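Local coordinates for protein beta-phenylalanine aminotransferase (Variovorax paradoxus, PDB 4AO9) that catalyses the pyridoxal-5'-phosphate-dependent transamination of beta-phenylalanine, probably passing its amino group to a keto acid, at residues A[261-266]-A[375-380]; A[138-143]-A[287-292]; A[257-262]-A[271-276]. One frame throughout, in Å; residues are numbered along the deposited sequence.

Three buried contacts each include a residue that touches the cofactor of this class-III aminotransferase. Contacts 1 and 3 start from the same piece of chain, sharing Glu261 and Val262 just after strand 256-260, and their centres lie about 11 Å apart; contact 2 is about 11 Å from contact 3 and 14 Å from contact 1. Along the sequence 138-143 comes first, then 257-266, 271-276, 287-292 and finally 375-380, so contact 3 is nested within the loop closed by contact 2, whereas contacts 1 and 2 cross. The neighbouring parallel strands 256-260 and 282-286 of the seven-stranded sheet deliver Asp260 and Lys287 to the same pyridoxal phosphate, and contact 1 ties this centre to the three-stranded sheet containing 377-381.

Contact 1. Residues A[261-266]-A[375-380]; sequences EVMTSR and GSLMNA. With PLP (pyridoxal-5'-phosphate), chain C.
Met263 and Arg266 reach from the loop after strand 256-260 to Leu377 and Ser376 at the start of strand 377-381. Met263 runs between the cofactor and the strand. Its CB lies 3.9 Å from PLP O3. With CG roughly anti to the backbone N (chi1 -157°), the next carbon is placed against the strand, where Met263 CG touches Leu377 CD1 at 3.5 Å, the two side chains crossing obliquely. Met263 SD stays loosely beside the same methyl, 4.2 Å from Leu377 CD1. A bend about the CG-SD bond (chi3 -88°) then turns the terminal methyl back to the cofactor, and Met263 CE ends 3.4 Å from PLP O3.

The other branch of Leu377 serves Arg266. Leu377 CD2 lies 3.6 Å above the guanidinium plane of Arg266, displaced toward its rim, while Ser376 comes in at the edge. There Arg266 NH2 donates to Ser376 OG over 3.0 Å, nearly straight (174°) and in the plane of the group. Arg266 NH2 also donates to the carbonyl O of Leu423, its stronger partner, and NH1 to that of Thr97. Within the loop, Thr264 OG1 donates over 2.7 Å to Glu261 OE1 through the lone pair facing away from the other carboxylate oxygen.

The guanidinium is thus gripped by neutral oxygens beneath a leucine methyl, yet its NE is buried without a partner. Directional bonds fix its plane and probably spread its charge over hydroxyl and carbonyl dipoles, while the contact beside the cofactor rests on apolar methionine-leucine packing.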
loop_
_atom_site.group_PDB
_atom_site.type_symbol
_atom_site.label_atom_id
_atom_site.label_comp_id
_atom_site.label_asym_id
_atom_site.label_seq_id
_atom_site.Cartn_x
_atom_site.Cartn_y
_atom_site.Cartn_z
ATOM N N GLU A 261 -4.196 1.052 15.886
ATOM C CA GLU A 261 -4.530 2.459 16.145
ATOM C C GLU A 261 -4.486 3.285 14.867
ATOM O O GLU A 261 -4.317 4.505 14.898
ATOM C CB GLU A 261 -3.646 3.058 17.250
ATOM C CG GLU A 261 -3.833 2.377 18.617
ATOM C CD GLU A 261 -3.755 3.351 19.761
ATOM O OE1 GLU A 261 -4.738 4.081 19.971
ATOM O OE2 GLU A 261 -2.702 3.401 20.416
ATOM N N VAL A 262 -4.723 2.629 13.734
ATOM C CA VAL A 262 -4.774 3.374 12.465
ATOM C C VAL A 262 -5.770 4.529 12.567
ATOM O O VAL A 262 -5.497 5.627 12.094
ATOM C CB VAL A 262 -5.086 2.444 11.266
ATOM C CG1 VAL A 262 -5.419 3.254 10.001
ATOM C CG2 VAL A 262 -3.918 1.488 11.008
ATOM N N MET A 263 -6.911 4.277 13.192
ATOM C CA MET A 263 -7.875 5.343 13.464
ATOM C C MET A 263 -7.696 5.938 14.870
ATOM O O MET A 263 -7.674 7.158 15.045
ATOM C CB MET A 263 -9.292 4.809 13.279
ATOM C CG MET A 263 -10.298 5.869 13.002
ATOM S SD MET A 263 -11.813 5.083 12.443
ATOM C CE MET A 263 -11.588 4.942 10.677
ATOM N N THR A 264 -7.550 5.092 15.883
ATOM C CA THR A 264 -7.614 5.583 17.269
ATOM C C THR A 264 -6.409 6.411 17.731
ATOM O O THR A 264 -6.457 7.050 18.797
ATOM C CB THR A 264 -7.877 4.452 18.292
ATOM O OG1 THR A 264 -6.789 3.529 18.287
ATOM C CG2 THR A 264 -9.172 3.702 17.973
ATOM N N SER A 265 -5.322 6.423 16.956
ATOM C CA SER A 265 -4.154 7.207 17.379
ATOM C C SER A 265 -4.459 8.693 17.434
ATOM O O SER A 265 -3.800 9.422 18.155
ATOM C CB SER A 265 -2.954 6.961 16.474
ATOM O OG SER A 265 -3.160 7.608 15.236
ATOM N N ARG A 266 -5.460 9.135 16.677
ATOM C CA ARG A 266 -5.827 10.563 16.690
ATOM C C ARG A 266 -6.704 11.003 17.849
ATOM O O ARG A 266 -6.956 12.207 17.999
ATOM C CB ARG A 266 -6.480 11.021 15.375
ATOM C CG ARG A 266 -7.566 10.133 14.805
ATOM C CD ARG A 266 -8.079 10.715 13.483
ATOM N NE ARG A 266 -9.055 11.723 13.825
ATOM C CZ ARG A 266 -9.658 12.590 13.015
ATOM N NH1 ARG A 266 -9.424 12.650 11.701
ATOM N NH2 ARG A 266 -10.523 13.421 13.562
ATOM N N GLY A 375 -14.323 11.364 21.265
ATOM C CA GLY A 375 -13.630 12.546 20.757
ATOM C C GLY A 375 -14.129 13.006 19.402
ATOM O O GLY A 375 -15.322 13.213 19.210
ATOM N N SER A 376 -13.217 13.099 18.436
ATOM C CA SER A 376 -13.530 13.703 17.136
ATOM C C SER A 376 -14.139 12.729 16.115
ATOM O O SER A 376 -14.342 13.093 14.953
ATOM C CB SER A 376 -12.276 14.365 16.560
ATOM O OG SER A 376 -11.221 13.413 16.460
ATOM N N LEU A 377 -14.443 11.509 16.565
ATOM C CA LEU A 377 -15.024 10.465 15.713
ATOM C C LEU A 377 -16.325 9.952 16.308
ATOM O O LEU A 377 -16.371 9.557 17.472
ATOM C CB LEU A 377 -14.055 9.295 15.559
ATOM C CG LEU A 377 -12.636 9.622 15.075
ATOM C CD1 LEU A 377 -11.799 8.339 15.043
ATOM C CD2 LEU A 377 -12.681 10.304 13.718
ATOM N N MET A 378 -17.392 9.960 15.515
ATOM C CA MET A 378 -18.669 9.413 15.987
ATOM C C MET A 378 -19.462 8.813 14.835
ATOM O O MET A 378 -19.118 9.013 13.673
ATOM C CB MET A 378 -19.489 10.486 16.726
ATOM C CG MET A 378 -19.831 11.678 15.864
ATOM S SD MET A 378 -20.294 13.154 16.792
ATOM C CE MET A 378 -18.678 13.776 17.242
ATOM N N ASN A 379 -20.525 8.085 15.148
ATOM C CA ASN A 379 -21.322 7.418 14.123
ATOM C C ASN A 379 -22.791 7.398 14.516
ATOM O O ASN A 379 -23.122 7.014 15.644
ATOM C CB ASN A 379 -20.807 5.979 13.928
ATOM C CG ASN A 379 -20.999 5.441 12.506
ATOM O OD1 ASN A 379 -20.021 5.077 11.842
ATOM N ND2 ASN A 379 -22.246 5.364 12.039
ATOM N N ALA A 380 -23.655 7.807 13.584
ATOM C CA ALA A 380 -25.107 7.744 13.765
ATOM C C ALA A 380 -25.566 6.290 13.706
ATOM O O ALA A 380 -25.104 5.521 12.855
ATOM C CB ALA A 380 -25.802 8.556 12.687
HETATM N N1 PLP C . -7.321 -0.371 10.361
HETATM C C2 PLP C . -8.186 0.579 10.713
HETATM C C2A PLP C . -8.693 0.562 12.157
HETATM C C3 PLP C . -8.586 1.549 9.789
HETATM O O3 PLP C . -9.389 2.426 10.157
HETATM C C4 PLP C . -8.101 1.550 8.471
HETATM C C4A PLP C . -8.491 2.608 7.420
HETATM C C5 PLP C . -7.213 0.499 8.146
HETATM C C6 PLP C . -6.849 -0.438 9.113
HETATM C C5A PLP C . -6.622 0.363 6.730
HETATM O O4P PLP C . -5.792 1.363 6.309
HETATM P P PLP C . -5.610 1.548 4.719
HETATM O O1P PLP C . -7.014 1.966 4.136
HETATM O O2P PLP C . -5.160 0.181 4.094
HETATM O O3P PLP C . -4.537 2.573 4.561
#

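Contact 2. Residues A[138-143]-A[287-292]; sequences ERFPQI and KYIGGG. With PLP (pyridoxal-5'-phosphate), chain C.
The loop that carries the cofactor lysine is met by Phe140, which points its ring at Tyr288 and Ile289, the two residues following Lys287. Lys287 NZ is covalently bound to PLP C4A at 1.5 Å, consistent with the lysine-cofactor linkage of the internal aldimine, as in other enzymes of this family, and gives a weak hydrogen bond to PLP O3 at 2.6 Å. The lysine chain is extended until a twist at its last torsion (chi4 97°) swings NZ to the cofactor.

Phe140 uses its rim. Near the ring plane, Phe140 CZ is 4.0 Å from Tyr288 OH, and Phe140 CE2 is 4.0 Å from Ile289 CD1, so hydroxyl and methyl arrive side by side from the direction facing the phenylalanine. Over one face of this ring lies Arg139 CG, and Ile289 CG1 rests similarly on one face of the Tyr288 ring, displaced toward its rim. Tyr288 OH does not rely on the phenyl edge for its polar needs, since it is hydrogen-bonded to Ser265 OG.

Backbone turns shape each side. A type I turn brings Ile143 N to Phe140 O at 2.8 Å, and Gly291 N donates to Tyr288 O at 3.0 Å. Gly292 O accepts a hydrogen bond from Asn121 ND2 of the second subunit.

Phe140 follows the end of helix 129-139 and also touches Leu285 of strand 282-286, whereas Tyr288 and Ile289 lean on Leu335 of helix 325-337.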
loop_
_atom_site.group_PDB
_atom_site.type_symbol
_atom_site.label_atom_id
_atom_site.label_comp_id
_atom_site.label_asym_id
_atom_site.label_seq_id
_atom_site.Cartn_x
_atom_site.Cartn_y
_atom_site.Cartn_z
ATOM N N GLU A 138 8.389 9.260 19.610
ATOM C CA GLU A 138 8.265 10.191 20.738
ATOM C C GLU A 138 6.809 10.440 21.105
ATOM O O GLU A 138 6.479 10.581 22.290
ATOM C CB GLU A 138 8.974 11.509 20.432
ATOM C CG GLU A 138 10.477 11.390 20.466
ATOM C CD GLU A 138 11.205 12.640 19.970
ATOM O OE1 GLU A 138 10.568 13.546 19.378
ATOM O OE2 GLU A 138 12.435 12.684 20.150
ATOM N N ARG A 139 5.939 10.500 20.101
ATOM C CA ARG A 139 4.522 10.753 20.318
ATOM C C ARG A 139 3.805 9.540 20.898
ATOM O O ARG A 139 2.872 9.683 21.689
ATOM C CB ARG A 139 3.866 11.171 19.001
ATOM C CG ARG A 139 2.419 11.620 19.136
ATOM C CD ARG A 139 1.977 12.292 17.863
ATOM N NE ARG A 139 0.573 12.712 17.885
ATOM C CZ ARG A 139 0.130 13.830 17.317
ATOM N NH1 ARG A 139 0.981 14.660 16.716
ATOM N NH2 ARG A 139 -1.163 14.119 17.354
ATOM N N PHE A 140 4.249 8.349 20.495
ATOM C CA PHE A 140 3.639 7.102 20.930
ATOM C C PHE A 140 4.751 6.209 21.501
ATOM O O PHE A 140 5.281 5.334 20.814
ATOM C CB PHE A 140 2.935 6.417 19.747
ATOM C CG PHE A 140 1.961 7.307 19.011
ATOM C CD1 PHE A 140 0.716 7.610 19.555
ATOM C CD2 PHE A 140 2.279 7.821 17.756
ATOM C CE1 PHE A 140 -0.191 8.424 18.876
ATOM C CE2 PHE A 140 1.372 8.627 17.064
ATOM C CZ PHE A 140 0.140 8.933 17.629
ATOM N N PRO A 141 5.118 6.434 22.775
ATOM C CA PRO A 141 6.315 5.795 23.326
ATOM C C PRO A 141 6.269 4.266 23.446
ATOM O O PRO A 141 7.314 3.633 23.663
ATOM C CB PRO A 141 6.469 6.461 24.699
ATOM C CG PRO A 141 5.731 7.736 24.583
ATOM C CD PRO A 141 4.565 7.442 23.697
ATOM N N GLN A 142 5.084 3.675 23.300
ATOM C CA GLN A 142 4.958 2.217 23.183
ATOM C C GLN A 142 5.556 1.702 21.873
ATOM O O GLN A 142 5.694 0.490 21.677
ATOM C CB GLN A 142 3.496 1.766 23.309
ATOM C CG GLN A 142 2.595 2.192 22.146
ATOM C CD GLN A 142 1.934 3.546 22.352
ATOM O OE1 GLN A 142 2.573 4.529 22.743
ATOM N NE2 GLN A 142 0.633 3.600 22.074
ATOM N N ILE A 143 5.912 2.635 20.988
ATOM C CA ILE A 143 6.608 2.292 19.747
ATOM C C ILE A 143 8.089 2.630 19.940
ATOM O O ILE A 143 8.483 3.806 19.924
ATOM C CB ILE A 143 6.005 3.041 18.543
ATOM C CG1 ILE A 143 4.531 2.646 18.370
ATOM C CG2 ILE A 143 6.822 2.773 17.277
ATOM C CD1 ILE A 143 3.800 3.442 17.296
ATOM N N LYS A 287 -3.511 6.324 8.042
ATOM C CA LYS A 287 -4.387 7.469 7.703
ATOM C C LYS A 287 -3.629 8.825 7.873
ATOM O O LYS A 287 -2.679 9.085 7.129
ATOM C CB LYS A 287 -5.758 7.309 8.384
ATOM C CG LYS A 287 -6.482 6.165 7.612
ATOM C CD LYS A 287 -7.977 6.140 7.885
ATOM C CE LYS A 287 -8.734 5.023 7.150
ATOM N NZ LYS A 287 -8.922 3.858 8.047
ATOM N N TYR A 288 -4.008 9.659 8.831
ATOM C CA TYR A 288 -3.496 11.041 8.880
ATOM C C TYR A 288 -2.003 11.207 9.181
ATOM O O TYR A 288 -1.441 12.283 8.975
ATOM C CB TYR A 288 -4.282 11.844 9.925
ATOM C CG TYR A 288 -3.873 11.452 11.333
ATOM C CD1 TYR A 288 -4.396 10.307 11.933
ATOM C CD2 TYR A 288 -2.920 12.195 12.043
ATOM C CE1 TYR A 288 -3.998 9.917 13.196
ATOM C CE2 TYR A 288 -2.521 11.815 13.326
ATOM C CZ TYR A 288 -3.074 10.675 13.890
ATOM O OH TYR A 288 -2.660 10.283 15.135
ATOM N N ILE A 289 -1.364 10.167 9.709
ATOM C CA ILE A 289 0.033 10.281 10.121
ATOM C C ILE A 289 0.965 10.621 8.947
ATOM O O ILE A 289 2.003 11.246 9.146
ATOM C CB ILE A 289 0.497 9.025 10.924
ATOM C CG1 ILE A 289 -0.321 8.855 12.217
ATOM C CG2 ILE A 289 1.982 9.096 11.245
ATOM C CD1 ILE A 289 0.185 9.658 13.414
ATOM N N GLY A 290 0.577 10.246 7.720
ATOM C CA GLY A 290 1.339 10.601 6.529
ATOM C C GLY A 290 1.012 11.950 5.914
ATOM O O GLY A 290 1.346 12.193 4.760
ATOM N N GLY A 291 0.352 12.815 6.677
ATOM C CA GLY A 291 0.049 14.178 6.228
ATOM C C GLY A 291 -0.974 14.267 5.115
ATOM O O GLY A 291 -1.091 15.305 4.453
ATOM N N GLY A 292 -1.719 13.184 4.915
ATOM C CA GLY A 292 -2.671 13.077 3.820
ATOM C C GLY A 292 -2.142 12.290 2.636
ATOM O O GLY A 292 -2.873 12.033 1.683
HETATM N N1 PLP C . -7.321 -0.371 10.361
HETATM C C2 PLP C . -8.186 0.579 10.713
HETATM C C2A PLP C . -8.693 0.562 12.157
HETATM C C3 PLP C . -8.586 1.549 9.789
HETATM O O3 PLP C . -9.389 2.426 10.157
HETATM C C4 PLP C . -8.101 1.550 8.471
HETATM C C4A PLP C . -8.491 2.608 7.420
HETATM C C5 PLP C . -7.213 0.499 8.146
HETATM C C6 PLP C . -6.849 -0.438 9.113
HETATM C C5A PLP C . -6.622 0.363 6.730
HETATM O O4P PLP C . -5.792 1.363 6.309
HETATM P P PLP C . -5.610 1.548 4.719
HETATM O O1P PLP C . -7.014 1.966 4.136
HETATM O O2P PLP C . -5.160 0.181 4.094
HETATM O O3P PLP C . -4.537 2.573 4.561
#

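Contact 3. Residues A[257-262]-A[271-276]; sequences LVFDEV and GLANKL. With PLP (pyridoxal-5'-phosphate), chain C.
Strand 257-260 and the first turn of helix 272-276 lie close enough for Phe259 CA to be 7.7 Å from Ala273 CA, with Gly271 at the N-cap. Phe259 presents the CD2-CE2 side of its ring to the helix, and Phe259 CD2 meets Ala273 CB at 3.5 Å.

Glu261 meets the helix at its first residues. Its OE1, which also receives the hydroxyl of Thr264, accepts from Ala273 N over 3.2 Å; this N-H approaches from above the carboxylate plane, 40° out of it. The other oxygen packs against the same residue, with Glu261 OE2 3.3 Å from Ala273 CB. A water extends the grip by donating to Glu261 OE2 at 2.7 Å and accepting from Asn274 N. A carboxylate at a helix N-terminus meets the positive end of the helix dipole, which would be expected to favour its charged form.

On the cofactor side, Asp260 has CG anti to its own nitrogen (chi1 180°), directing the carboxylate to the pyridine nitrogen, with Asp260 OD2 2.8 Å from PLP N1. Asp260 OD2 is hydrogen-bonded to His180 ND1 and Asn156 ND2, while Asp260 OD1 takes Val262 N in an Asx turn at 3.0 Å, met nearly head-on at the oxygen. Val262 in turn lies over one face of the cofactor ring, Val262 CG1 being 3.5 Å from PLP C4. Replacing Asp260 with an alanine would probably leave the pyridine nitrogen without its carboxylate mate and Val262 N without its side-chain acceptor.

An aspartate at the pyridine nitrogen, carried at the C-terminal end of a strand within a beta-alpha-beta unit, is a hallmark of fold type I pyridoxal-phosphate enzymes.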
loop_
_atom_site.group_PDB
_atom_site.type_symbol
_atom_site.label_atom_id
_atom_site.label_comp_id
_atom_site.label_asym_id
_atom_site.label_seq_id
_atom_site.Cartn_x
_atom_site.Cartn_y
_atom_site.Cartn_z
ATOM N N LEU A 257 0.021 -8.790 22.111
ATOM C CA LEU A 257 -1.160 -7.962 21.890
ATOM C C LEU A 257 -0.784 -6.895 20.883
ATOM O O LEU A 257 0.241 -6.224 21.038
ATOM C CB LEU A 257 -1.624 -7.288 23.187
ATOM C CG LEU A 257 -2.789 -6.298 23.129
ATOM C CD1 LEU A 257 -4.097 -7.004 22.756
ATOM C CD2 LEU A 257 -2.915 -5.591 24.481
ATOM N N VAL A 258 -1.598 -6.759 19.842
ATOM C CA VAL A 258 -1.395 -5.715 18.835
ATOM C C VAL A 258 -2.615 -4.807 18.824
ATOM O O VAL A 258 -3.745 -5.264 18.589
ATOM C CB VAL A 258 -1.149 -6.309 17.427
ATOM C CG1 VAL A 258 -1.025 -5.191 16.387
ATOM C CG2 VAL A 258 0.087 -7.210 17.424
ATOM N N PHE A 259 -2.389 -3.529 19.128
ATOM C CA PHE A 259 -3.439 -2.539 18.956
ATOM C C PHE A 259 -3.358 -1.910 17.571
ATOM O O PHE A 259 -2.333 -1.308 17.194
ATOM C CB PHE A 259 -3.355 -1.427 20.006
ATOM C CG PHE A 259 -3.939 -1.772 21.363
ATOM C CD1 PHE A 259 -5.092 -2.545 21.509
ATOM C CD2 PHE A 259 -3.345 -1.242 22.502
ATOM C CE1 PHE A 259 -5.627 -2.808 22.777
ATOM C CE2 PHE A 259 -3.865 -1.514 23.776
ATOM C CZ PHE A 259 -4.993 -2.293 23.912
ATOM N N ASP A 260 -4.466 -2.020 16.846
ATOM C CA ASP A 260 -4.634 -1.313 15.590
ATOM C C ASP A 260 -5.120 0.093 15.924
ATOM O O ASP A 260 -6.298 0.289 16.224
ATOM C CB ASP A 260 -5.639 -2.072 14.707
ATOM C CG ASP A 260 -5.877 -1.387 13.369
ATOM O OD1 ASP A 260 -5.541 -0.195 13.226
ATOM O OD2 ASP A 260 -6.403 -2.048 12.460
ATOM N N GLU A 261 -4.196 1.052 15.886
ATOM C CA GLU A 261 -4.530 2.459 16.145
ATOM C C GLU A 261 -4.486 3.285 14.867
ATOM O O GLU A 261 -4.317 4.505 14.898
ATOM C CB GLU A 261 -3.646 3.058 17.250
ATOM C CG GLU A 261 -3.833 2.377 18.617
ATOM C CD GLU A 261 -3.755 3.351 19.761
ATOM O OE1 GLU A 261 -4.738 4.081 19.971
ATOM O OE2 GLU A 261 -2.702 3.401 20.416
ATOM N N VAL A 262 -4.723 2.629 13.734
ATOM C CA VAL A 262 -4.774 3.374 12.465
ATOM C C VAL A 262 -5.770 4.529 12.567
ATOM O O VAL A 262 -5.497 5.627 12.094
ATOM C CB VAL A 262 -5.086 2.444 11.266
ATOM C CG1 VAL A 262 -5.419 3.254 10.001
ATOM C CG2 VAL A 262 -3.918 1.488 11.008
ATOM N N GLY A 271 -2.698 9.156 21.560
ATOM C CA GLY A 271 -3.490 8.017 21.102
ATOM C C GLY A 271 -4.346 7.397 22.191
ATOM O O GLY A 271 -4.128 7.614 23.389
ATOM N N LEU A 272 -5.308 6.589 21.769
ATOM C CA LEU A 272 -6.275 6.010 22.695
ATOM C C LEU A 272 -5.668 5.010 23.681
ATOM O O LEU A 272 -5.975 5.066 24.864
ATOM C CB LEU A 272 -7.454 5.400 21.932
ATOM C CG LEU A 272 -8.652 4.976 22.796
ATOM C CD1 LEU A 272 -9.168 6.111 23.659
ATOM C CD2 LEU A 272 -9.760 4.425 21.922
ATOM N N ALA A 273 -4.800 4.114 23.219
ATOM C CA ALA A 273 -4.233 3.106 24.121
ATOM C C ALA A 273 -3.490 3.751 25.288
ATOM O O ALA A 273 -3.644 3.315 26.434
ATOM C CB ALA A 273 -3.332 2.140 23.363
ATOM N N ASN A 274 -2.735 4.815 25.009
ATOM C CA ASN A 274 -2.057 5.556 26.081
ATOM C C ASN A 274 -3.014 6.219 27.057
ATOM O O ASN A 274 -2.764 6.219 28.270
ATOM C CB ASN A 274 -1.055 6.569 25.522
ATOM C CG ASN A 274 0.215 5.905 25.050
ATOM O OD1 ASN A 274 0.692 4.954 25.670
ATOM N ND2 ASN A 274 0.763 6.381 23.935
ATOM N N LYS A 275 -4.106 6.781 26.543
ATOM C CA LYS A 275 -5.145 7.365 27.399
ATOM C C LYS A 275 -5.744 6.313 28.344
ATOM O O LYS A 275 -5.993 6.595 29.533
ATOM C CB LYS A 275 -6.242 8.009 26.553
ATOM C CG LYS A 275 -7.250 8.815 27.373
ATOM C CD LYS A 275 -8.134 9.673 26.492
ATOM C CE LYS A 275 -9.111 10.503 27.328
ATOM N NZ LYS A 275 -10.192 9.657 27.903
ATOM N N LEU A 276 -5.960 5.108 27.817
ATOM C CA LEU A 276 -6.532 3.996 28.588
ATOM C C LEU A 276 -5.522 3.335 29.521
ATOM O O LEU A 276 -5.903 2.603 30.441
ATOM C CB LEU A 276 -7.132 2.947 27.642
ATOM C CG LEU A 276 -8.290 3.424 26.759
ATOM C CD1 LEU A 276 -8.659 2.367 25.731
ATOM C CD2 LEU A 276 -9.515 3.849 27.603
HETATM N N1 PLP C . -7.321 -0.371 10.361
HETATM C C2 PLP C . -8.186 0.579 10.713
HETATM C C2A PLP C . -8.693 0.562 12.157
HETATM C C3 PLP C . -8.586 1.549 9.789
HETATM O O3 PLP C . -9.389 2.426 10.157
HETATM C C4 PLP C . -8.101 1.550 8.471
HETATM C C4A PLP C . -8.491 2.608 7.420
HETATM C C5 PLP C . -7.213 0.499 8.146
HETATM C C6 PLP C . -6.849 -0.438 9.113
HETATM C C5A PLP C . -6.622 0.363 6.730
HETATM O O4P PLP C . -5.792 1.363 6.309
HETATM P P PLP C . -5.610 1.548 4.719
HETATM O O1P PLP C . -7.014 1.966 4.136
HETATM O O2P PLP C . -5.160 0.181 4.094
HETATM O O3P PLP C . -4.537 2.573 4.561
HETATM O O HOH W 1 -1.798 5.204 22.251
#